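Local coordinates for protein esterase (uncultured bacterium pCosCE1, PDB 7ATL) that hydrolyses carboxylic esters as a family VIII carboxylesterase of the beta-lactamase clan and shows promiscuous acyltransferase activity, at residues D122-E130 against L239-E248; P311-L322 against A328-W339. One frame throughout, in Å; residues are numbered along the deposited sequence.

Interaction 1: D122-E130 against L239-E248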
loop_
_atom_site.group_PDB
_atom_site.type_symbol
_atom_site.label_atom_id
_atom_site.label_comp_id
_atom_site.label_asym_id
_atom_site.label_seq_id
_atom_site.Cartn_x
_atom_site.Cartn_y
_atom_site.Cartn_z
ATOM N N ASP A 122 -5.683 0.969 -14.957
ATOM C CA ASP A 122 -6.868 0.874 -14.072
ATOM C C ASP A 122 -6.663 -0.281 -13.081
ATOM O O ASP A 122 -5.568 -0.863 -13.023
ATOM C CB ASP A 122 -8.156 0.732 -14.898
ATOM C CG ASP A 122 -9.406 1.318 -14.249
ATOM O OD1 ASP A 122 -9.322 1.745 -13.063
ATOM O OD2 ASP A 122 -10.472 1.323 -14.921
ATOM N N TYR A 123 -7.673 -0.536 -12.268
ATOM C CA TYR A 123 -7.805 -1.742 -11.429
ATOM C C TYR A 123 -9.122 -2.401 -11.831
ATOM O O TYR A 123 -10.064 -1.644 -12.122
ATOM C CB TYR A 123 -7.813 -1.361 -9.950
ATOM C CG TYR A 123 -6.551 -1.643 -9.181
ATOM C CD1 TYR A 123 -5.895 -2.865 -9.277
ATOM C CD2 TYR A 123 -6.060 -0.716 -8.270
ATOM C CE1 TYR A 123 -4.752 -3.129 -8.537
ATOM C CE2 TYR A 123 -4.929 -0.972 -7.511
ATOM C CZ TYR A 123 -4.272 -2.174 -7.656
ATOM O OH TYR A 123 -3.156 -2.404 -6.920
ATOM N N ARG A 124 -9.164 -3.729 -11.870
ATOM C CA ARG A 124 -10.383 -4.506 -12.171
ATOM C C ARG A 124 -11.423 -4.185 -11.102
ATOM O O ARG A 124 -12.633 -4.152 -11.443
ATOM C CB ARG A 124 -10.038 -5.997 -12.200
ATOM C CG ARG A 124 -11.144 -6.924 -12.684
ATOM C CD ARG A 124 -10.647 -8.357 -12.609
ATOM N NE ARG A 124 -11.579 -9.151 -11.821
ATOM C CZ ARG A 124 -11.296 -9.863 -10.733
ATOM N NH1 ARG A 124 -10.071 -9.929 -10.242
ATOM N NH2 ARG A 124 -12.259 -10.547 -10.143
ATOM N N LEU A 125 -10.976 -3.928 -9.868
ATOM C CA LEU A 125 -11.890 -3.623 -8.731
ATOM C C LEU A 125 -12.485 -2.216 -8.881
ATOM O O LEU A 125 -13.501 -1.955 -8.191
ATOM C CB LEU A 125 -11.185 -3.826 -7.387
ATOM C CG LEU A 125 -9.873 -3.078 -7.155
ATOM C CD1 LEU A 125 -10.067 -1.575 -7.084
ATOM C CD2 LEU A 125 -9.213 -3.553 -5.882
ATOM N N SER A 126 -11.918 -1.355 -9.743
ATOM C CA SER A 126 -12.484 -0.025 -10.098
ATOM C C SER A 126 -13.457 -0.144 -11.267
ATOM O O SER A 126 -14.020 0.911 -11.633
ATOM C CB SER A 126 -11.444 0.975 -10.468
ATOM O OG SER A 126 -10.437 1.017 -9.491
ATOM N N GLN A 127 -13.605 -1.341 -11.860
ATOM C CA GLN A 127 -14.443 -1.538 -13.068
ATOM C C GLN A 127 -15.706 -2.282 -12.671
ATOM O O GLN A 127 -15.664 -3.105 -11.770
ATOM C CB GLN A 127 -13.642 -2.241 -14.155
ATOM C CG GLN A 127 -12.629 -1.320 -14.824
ATOM C CD GLN A 127 -11.893 -2.027 -15.935
ATOM O OE1 GLN A 127 -12.176 -3.177 -16.298
ATOM N NE2 GLN A 127 -10.913 -1.331 -16.477
ATOM N N PRO A 128 -16.858 -1.990 -13.324
ATOM C CA PRO A 128 -18.097 -2.718 -13.062
ATOM C C PRO A 128 -17.904 -4.186 -13.475
ATOM O O PRO A 128 -16.943 -4.464 -14.159
ATOM C CB PRO A 128 -19.182 -2.014 -13.906
ATOM C CG PRO A 128 -18.498 -0.878 -14.661
ATOM C CD PRO A 128 -17.011 -0.971 -14.381
ATOM N N ALA A 129 -18.795 -5.081 -13.037
ATOM C CA ALA A 129 -18.871 -6.496 -13.488
ATOM C C ALA A 129 -18.948 -6.544 -15.026
ATOM O O ALA A 129 -19.625 -5.687 -15.647
ATOM C CB ALA A 129 -20.055 -7.173 -12.840
ATOM N N GLU A 130 -18.248 -7.490 -15.646
ATOM C CA GLU A 130 -18.172 -7.612 -17.134
ATOM C C GLU A 130 -17.593 -6.327 -17.767
ATOM O O GLU A 130 -17.894 -6.066 -18.938
ATOM C CB GLU A 130 -19.549 -7.908 -17.755
ATOM C CG GLU A 130 -20.347 -9.020 -17.083
ATOM C CD GLU A 130 -19.631 -10.346 -16.868
ATOM O OE1 GLU A 130 -18.722 -10.691 -17.662
ATOM O OE2 GLU A 130 -19.995 -11.037 -15.898
ATOM N N LEU A 239 -16.776 -2.448 -2.296
ATOM C CA LEU A 239 -15.848 -1.415 -1.789
ATOM C C LEU A 239 -16.691 -0.249 -1.290
ATOM O O LEU A 239 -17.795 -0.031 -1.799
ATOM C CB LEU A 239 -14.878 -1.017 -2.904
ATOM C CG LEU A 239 -13.832 -2.083 -3.204
ATOM C CD1 LEU A 239 -13.351 -2.022 -4.648
ATOM C CD2 LEU A 239 -12.680 -1.964 -2.225
ATOM N N PRO A 240 -16.231 0.494 -0.258
ATOM C CA PRO A 240 -16.932 1.703 0.176
ATOM C C PRO A 240 -17.034 2.691 -0.999
ATOM O O PRO A 240 -16.179 2.648 -1.882
ATOM C CB PRO A 240 -16.098 2.254 1.341
ATOM C CG PRO A 240 -14.781 1.497 1.298
ATOM C CD PRO A 240 -15.025 0.215 0.531
ATOM N N GLU A 241 -18.079 3.521 -1.003
ATOM C CA GLU A 241 -18.416 4.440 -2.127
ATOM C C GLU A 241 -17.195 5.287 -2.498
ATOM O O GLU A 241 -16.542 5.810 -1.590
ATOM C CB GLU A 241 -19.639 5.284 -1.763
ATOM C CG GLU A 241 -20.915 4.448 -1.723
ATOM C CD GLU A 241 -22.222 5.198 -1.926
ATOM O OE1 GLU A 241 -23.240 4.526 -2.238
ATOM O OE2 GLU A 241 -22.221 6.446 -1.780
ATOM N N GLY A 242 -16.874 5.361 -3.790
ATOM C CA GLY A 242 -15.751 6.161 -4.311
ATOM C C GLY A 242 -14.474 5.355 -4.465
ATOM O O GLY A 242 -13.602 5.816 -5.191
ATOM N N PHE A 243 -14.366 4.188 -3.823
ATOM C CA PHE A 243 -13.154 3.321 -3.831
ATOM C C PHE A 243 -13.177 2.339 -5.019
ATOM O O PHE A 243 -12.113 1.892 -5.455
ATOM C CB PHE A 243 -13.005 2.647 -2.461
ATOM C CG PHE A 243 -12.743 3.617 -1.329
ATOM C CD1 PHE A 243 -13.771 4.366 -0.765
ATOM C CD2 PHE A 243 -11.458 3.812 -0.833
ATOM C CE1 PHE A 243 -13.523 5.272 0.262
ATOM C CE2 PHE A 243 -11.214 4.712 0.198
ATOM C CZ PHE A 243 -12.245 5.438 0.746
ATOM N N GLY A 244 -14.358 2.029 -5.547
ATOM C CA GLY A 244 -14.536 1.140 -6.703
ATOM C C GLY A 244 -15.883 0.456 -6.652
ATOM O O GLY A 244 -16.851 1.091 -6.266
ATOM N N PHE A 245 -15.935 -0.806 -7.058
ATOM C CA PHE A 245 -17.168 -1.622 -7.143
ATOM C C PHE A 245 -16.930 -2.783 -6.195
ATOM O O PHE A 245 -17.156 -2.583 -4.994
ATOM C CB PHE A 245 -17.485 -2.041 -8.590
ATOM C CG PHE A 245 -17.941 -0.913 -9.490
ATOM C CD1 PHE A 245 -17.017 -0.040 -10.068
ATOM C CD2 PHE A 245 -19.293 -0.708 -9.754
ATOM C CE1 PHE A 245 -17.432 1.005 -10.884
ATOM C CE2 PHE A 245 -19.707 0.345 -10.565
ATOM C CZ PHE A 245 -18.776 1.200 -11.130
ATOM N N GLU A 246 -16.407 -3.892 -6.725
ATOM C CA GLU A 246 -16.294 -5.187 -6.016
ATOM C C GLU A 246 -14.855 -5.651 -6.131
ATOM O O GLU A 246 -14.293 -5.576 -7.222
ATOM C CB GLU A 246 -17.258 -6.245 -6.562
ATOM C CG GLU A 246 -18.706 -5.984 -6.182
ATOM C CD GLU A 246 -19.624 -7.181 -6.361
ATOM O OE1 GLU A 246 -19.196 -8.173 -7.001
ATOM O OE2 GLU A 246 -20.764 -7.133 -5.852
ATOM N N ILE A 247 -14.311 -6.115 -5.015
ATOM C CA ILE A 247 -12.911 -6.589 -4.897
ATOM C C ILE A 247 -12.965 -8.085 -4.574
ATOM O O ILE A 247 -13.825 -8.495 -3.759
ATOM C CB ILE A 247 -12.132 -5.780 -3.834
ATOM C CG1 ILE A 247 -10.744 -6.375 -3.592
ATOM C CG2 ILE A 247 -12.927 -5.683 -2.535
ATOM C CD1 ILE A 247 -9.834 -5.495 -2.818
ATOM N N GLU A 248 -12.066 -8.851 -5.184
ATOM C CA GLU A 248 -11.943 -10.316 -5.005
ATOM C C GLU A 248 -10.758 -10.584 -4.085
ATOM O O GLU A 248 -9.627 -10.318 -4.508
ATOM C CB GLU A 248 -11.738 -11.006 -6.357
ATOM C CG GLU A 248 -12.016 -12.484 -6.277
ATOM C CD GLU A 248 -11.835 -13.331 -7.521
ATOM O OE1 GLU A 248 -11.778 -12.792 -8.660
ATOM O OE2 GLU A 248 -11.740 -14.550 -7.317
HETATM O O HOH W 1 -15.500 -4.780 -9.497
#

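Interaction 2: P311-L322 against A328-W339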
loop_
_atom_site.group_PDB
_atom_site.type_symbol
_atom_site.label_atom_id
_atom_site.label_comp_id
_atom_site.label_asym_id
_atom_site.label_seq_id
_atom_site.Cartn_x
_atom_site.Cartn_y
_atom_site.Cartn_z
ATOM N N PRO A 311 -10.303 16.101 -0.483
ATOM C CA PRO A 311 -9.755 17.432 -0.765
ATOM C C PRO A 311 -8.429 17.668 -0.016
ATOM O O PRO A 311 -8.354 17.291 1.144
ATOM C CB PRO A 311 -10.851 18.385 -0.262
ATOM C CG PRO A 311 -12.129 17.558 -0.327
ATOM C CD PRO A 311 -11.689 16.150 0.018
ATOM N N GLY A 312 -7.434 18.235 -0.710
ATOM C CA GLY A 312 -6.178 18.765 -0.148
ATOM C C GLY A 312 -5.001 17.852 -0.429
ATOM O O GLY A 312 -3.866 18.208 -0.108
ATOM N N TRP A 313 -5.275 16.686 -0.992
ATOM C CA TRP A 313 -4.286 15.596 -1.180
ATOM C C TRP A 313 -3.979 15.369 -2.674
ATOM O O TRP A 313 -4.917 15.129 -3.467
ATOM C CB TRP A 313 -4.858 14.345 -0.538
ATOM C CG TRP A 313 -4.924 14.337 0.952
ATOM C CD1 TRP A 313 -6.018 14.597 1.723
ATOM C CD2 TRP A 313 -3.897 13.879 1.849
ATOM N NE1 TRP A 313 -5.732 14.371 3.044
ATOM C CE2 TRP A 313 -4.442 13.912 3.147
ATOM C CE3 TRP A 313 -2.581 13.444 1.682
ATOM C CZ2 TRP A 313 -3.701 13.556 4.269
ATOM C CZ3 TRP A 313 -1.858 13.066 2.787
ATOM C CH2 TRP A 313 -2.414 13.121 4.059
ATOM N N GLY A 314 -2.709 15.516 -3.043
ATOM C CA GLY A 314 -2.153 15.139 -4.346
ATOM C C GLY A 314 -1.550 13.757 -4.251
ATOM O O GLY A 314 -1.997 12.981 -3.402
ATOM N N PHE A 315 -0.554 13.461 -5.075
ATOM C CA PHE A 315 0.172 12.176 -5.037
ATOM C C PHE A 315 1.625 12.387 -5.445
ATOM O O PHE A 315 1.923 13.198 -6.366
ATOM C CB PHE A 315 -0.487 11.154 -5.956
ATOM C CG PHE A 315 -0.279 9.735 -5.510
ATOM C CD1 PHE A 315 -1.121 9.152 -4.588
ATOM C CD2 PHE A 315 0.765 8.983 -6.013
ATOM C CE1 PHE A 315 -0.924 7.844 -4.185
ATOM C CE2 PHE A 315 0.946 7.666 -5.621
ATOM C CZ PHE A 315 0.119 7.107 -4.687
ATOM N N GLY A 316 2.501 11.656 -4.767
ATOM C CA GLY A 316 3.953 11.699 -4.961
ATOM C C GLY A 316 4.418 10.405 -5.569
ATOM O O GLY A 316 3.762 9.961 -6.538
ATOM N N PHE A 317 5.526 9.870 -5.050
ATOM C CA PHE A 317 6.029 8.508 -5.305
ATOM C C PHE A 317 5.932 7.733 -3.994
ATOM O O PHE A 317 6.736 8.040 -3.074
ATOM C CB PHE A 317 7.468 8.538 -5.804
ATOM C CG PHE A 317 7.745 9.377 -7.026
ATOM C CD1 PHE A 317 6.758 9.647 -7.963
ATOM C CD2 PHE A 317 9.025 9.865 -7.259
ATOM C CE1 PHE A 317 7.031 10.414 -9.087
ATOM C CE2 PHE A 317 9.301 10.610 -8.391
ATOM C CZ PHE A 317 8.302 10.883 -9.306
ATOM N N GLY A 318 4.958 6.817 -3.896
ATOM C CA GLY A 318 4.769 5.922 -2.735
ATOM C C GLY A 318 3.502 6.196 -1.933
ATOM O O GLY A 318 3.092 5.309 -1.186
ATOM N N GLY A 319 2.891 7.372 -2.070
ATOM C CA GLY A 319 1.585 7.656 -1.439
ATOM C C GLY A 319 1.092 9.055 -1.749
ATOM O O GLY A 319 1.686 9.697 -2.597
ATOM N N ALA A 320 0.030 9.479 -1.073
ATOM C CA ALA A 320 -0.644 10.780 -1.267
ATOM C C ALA A 320 0.125 11.861 -0.495
ATOM O O ALA A 320 0.662 11.561 0.607
ATOM C CB ALA A 320 -2.086 10.711 -0.808
ATOM N N VAL A 321 0.169 13.066 -1.069
ATOM C CA VAL A 321 0.900 14.232 -0.528
ATOM C C VAL A 321 -0.146 15.244 -0.103
ATOM O O VAL A 321 -0.975 15.584 -0.946
ATOM C CB VAL A 321 1.838 14.835 -1.582
ATOM C CG1 VAL A 321 2.386 16.197 -1.137
ATOM C CG2 VAL A 321 2.953 13.865 -1.939
ATOM N N LEU A 322 -0.075 15.706 1.140
ATOM C CA LEU A 322 -0.976 16.754 1.669
ATOM C C LEU A 322 -0.447 18.098 1.184
ATOM O O LEU A 322 0.701 18.430 1.512
ATOM C CB LEU A 322 -0.972 16.660 3.193
ATOM C CG LEU A 322 -1.928 17.600 3.908
ATOM C CD1 LEU A 322 -3.342 17.382 3.405
ATOM C CD2 LEU A 322 -1.859 17.395 5.414
ATOM N N ALA A 328 -8.427 19.758 4.019
ATOM C CA ALA A 328 -8.494 18.303 4.334
ATOM C C ALA A 328 -8.922 18.057 5.783
ATOM O O ALA A 328 -9.218 16.883 6.139
ATOM C CB ALA A 328 -7.159 17.655 4.080
ATOM N N ALA A 329 -8.907 19.121 6.592
ATOM C CA ALA A 329 -9.438 19.142 7.972
ATOM C C ALA A 329 -8.750 18.023 8.739
ATOM O O ALA A 329 -9.449 17.148 9.233
ATOM C CB ALA A 329 -10.939 18.980 7.952
ATOM N N THR A 330 -7.417 18.061 8.731
ATOM C CA THR A 330 -6.491 17.120 9.397
ATOM C C THR A 330 -5.533 17.947 10.252
ATOM O O THR A 330 -5.093 19.012 9.811
ATOM C CB THR A 330 -5.719 16.282 8.365
ATOM O OG1 THR A 330 -4.813 15.367 9.006
ATOM C CG2 THR A 330 -4.923 17.141 7.403
ATOM N N PRO A 331 -5.122 17.456 11.452
ATOM C CA PRO A 331 -4.017 18.060 12.199
ATOM C C PRO A 331 -2.653 17.725 11.573
ATOM O O PRO A 331 -1.659 18.232 12.050
ATOM C CB PRO A 331 -4.146 17.425 13.592
ATOM C CG PRO A 331 -4.705 16.047 13.303
ATOM C CD PRO A 331 -5.646 16.258 12.129
ATOM N N GLN A 332 -2.613 16.866 10.547
ATOM C CA GLN A 332 -1.355 16.575 9.806
ATOM C C GLN A 332 -0.908 17.865 9.112
ATOM O O GLN A 332 -1.751 18.698 8.811
ATOM C CB GLN A 332 -1.536 15.465 8.774
ATOM C CG GLN A 332 -1.979 14.142 9.358
ATOM C CD GLN A 332 -2.599 13.210 8.345
ATOM O OE1 GLN A 332 -3.530 13.549 7.618
ATOM N NE2 GLN A 332 -2.075 12.000 8.315
ATOM N N HIS A 333 0.385 18.019 8.890
ATOM C CA HIS A 333 0.966 19.240 8.285
ATOM C C HIS A 333 1.247 18.987 6.796
ATOM O O HIS A 333 1.496 17.823 6.405
ATOM C CB HIS A 333 2.227 19.662 9.049
ATOM C CG HIS A 333 2.010 20.070 10.472
ATOM N ND1 HIS A 333 1.928 19.158 11.496
ATOM C CD2 HIS A 333 1.958 21.295 11.055
ATOM C CE1 HIS A 333 1.780 19.803 12.638
ATOM N NE2 HIS A 333 1.803 21.112 12.396
ATOM N N ASN A 334 1.260 20.053 6.003
ATOM C CA ASN A 334 1.598 19.980 4.569
ATOM C C ASN A 334 2.915 19.235 4.423
ATOM O O ASN A 334 3.773 19.427 5.277
ATOM C CB ASN A 334 1.617 21.359 3.939
ATOM C CG ASN A 334 0.247 22.004 3.971
ATOM O OD1 ASN A 334 -0.801 21.360 3.967
ATOM N ND2 ASN A 334 0.250 23.311 4.025
ATOM N N GLY A 335 3.020 18.392 3.388
ATOM C CA GLY A 335 4.192 17.539 3.098
ATOM C C GLY A 335 4.029 16.108 3.605
ATOM O O GLY A 335 4.911 15.279 3.305
ATOM N N THR A 336 2.978 15.849 4.393
ATOM C CA THR A 336 2.613 14.521 4.928
ATOM C C THR A 336 2.446 13.556 3.756
ATOM O O THR A 336 1.794 13.927 2.770
ATOM C CB THR A 336 1.343 14.590 5.774
ATOM O OG1 THR A 336 1.713 15.176 7.014
ATOM C CG2 THR A 336 0.744 13.236 6.058
ATOM N N LEU A 337 3.093 12.401 3.844
ATOM C CA LEU A 337 2.953 11.292 2.876
ATOM C C LEU A 337 2.101 10.233 3.563
ATOM O O LEU A 337 2.438 9.883 4.699
ATOM C CB LEU A 337 4.336 10.748 2.508
ATOM C CG LEU A 337 4.358 9.793 1.317
ATOM C CD1 LEU A 337 4.087 10.553 0.023
ATOM C CD2 LEU A 337 5.683 9.044 1.239
ATOM N N GLN A 338 1.042 9.757 2.910
ATOM C CA GLN A 338 0.087 8.801 3.520
ATOM C C GLN A 338 -0.454 7.858 2.460
ATOM O O GLN A 338 -0.688 8.301 1.339
ATOM C CB GLN A 338 -1.094 9.555 4.124
ATOM C CG GLN A 338 -2.216 8.659 4.644
ATOM C CD GLN A 338 -3.218 9.500 5.390
ATOM O OE1 GLN A 338 -2.991 9.906 6.510
ATOM N NE2 GLN A 338 -4.337 9.800 4.762
ATOM N N TRP A 339 -0.716 6.624 2.850
ATOM C CA TRP A 339 -1.566 5.688 2.075
ATOM C C TRP A 339 -2.033 4.581 3.020
ATOM O O TRP A 339 -1.777 4.717 4.240
ATOM C CB TRP A 339 -0.784 5.172 0.862
ATOM C CG TRP A 339 -1.648 4.828 -0.301
ATOM C CD1 TRP A 339 -1.749 3.610 -0.889
ATOM C CD2 TRP A 339 -2.534 5.704 -1.010
ATOM N NE1 TRP A 339 -2.647 3.658 -1.909
ATOM C CE2 TRP A 339 -3.160 4.926 -2.002
ATOM C CE3 TRP A 339 -2.866 7.061 -0.918
ATOM C CZ2 TRP A 339 -4.098 5.463 -2.888
ATOM C CZ3 TRP A 339 -3.793 7.593 -1.789
ATOM C CH2 TRP A 339 -4.396 6.801 -2.765
HETATM O O HOH W 2 -7.589 14.383 5.337
#

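Interaction 1: D122-E130 against L239-E248
L239 meets L125 where a two-stranded antiparallel hairpin, strands 235-238 and 246-249, lies against the short 3-10 turn 124-126. This turn follows Y123, whose OH bonds to K68 NZ in what is probably the active site. L239 CD1 rests 3.5 Å from L125 O, and the two leucine side chains cross at about a right angle. A type II turn follows from P240 to F243. G244 CA comes 3.6 Å from L125 O in a CA-H...O contact. The same carbonyl accepts the one backbone hydrogen bond between the segments, F245 N to L125 O at 2.9 Å. The bond is nearly straight (169°), close to the C=O line. F245 has CG beside its backbone N (chi1 -70°), which lays the ring against the 126-128 backbone. P128 lies over one ring face, with its CB 4.3 Å from the F245 centroid, a CH-pi contact. S126 O sits at the ring edge. E246 N gives a hydrogen bond to a water that also binds Q127 O. E246 O receives a CA-H...O contact from L125 CA at 3.4 Å. I247 CD1 packs 3.7 Å from L125 CD2, the side chains pointing the same way. E248 closes the contact with a salt bridge to R124, whose NH1 also pairs with E143. The guanidinium and carboxylate planes stand 86° apart. E248 OE1 receives R124 NH2 on its anti lone pair at 2.7 Å.

Interaction 2: P311-L322 against A328-W339
L322 packs into the curve of the loop from A328 to strand 337-341, while A320 and V321 pair with that strand as an antiparallel sheet. L322 CB faces T336, with T336 CB 4.0 Å away. CG lies anti to the backbone N (chi1 -176°), which carries the branch into the loop. L322 CG passes 3.9 Å from N334 OD1, an oxygen that accepts from A325 N. L322 CD1 covers one face of the W313 indole and meets A328 CB at 3.9 Å. L322 CD2 lies 3.5 Å from H333 O and 3.7 Å from T330 CG2. The backbone of L322 fixes this placement. Its N donates to T336 O, and its O accepts from G335 N in a nearly straight bond of 3.0 Å. G335 belongs to a type II turn, H333 to T336. Two residues back, A320 and Q338 form a hydrogen-bonded pair, with V321-L337 the non-hydrogen-bonded pair between. Further along, the edge of F315 meets the face of W339, planes at 88°. Strand 320-322 thus runs between 313-315, an outermost strand of the seven-stranded sheet, and 337-341. Helix 325-328 leads into the loop, and helix 372-381 packs on T330 and Q332.

Interactions 1 and 2 do not touch. Their centres are 23 Å apart and their nearest atoms about 8 Å. Y171 bridges them: its ring meets Y123 of segment 122-130 edge-to-face, and its OH bonds to NE1 of W339 in segment 328-339. With S65 and K68, Y123 resembles the SxxK and tyrosine set of the beta-lactamase clan. The W339 side chain also touches this group. The group is therefore probably the active site, and both contacts reach it, through Y123 and W339. Pentaethylene glycol, probably from the crystallisation liquor, is bound about 4 Å from the side chain of F243 in interaction 1, and also about 4 Å from that of W339 in interaction 2.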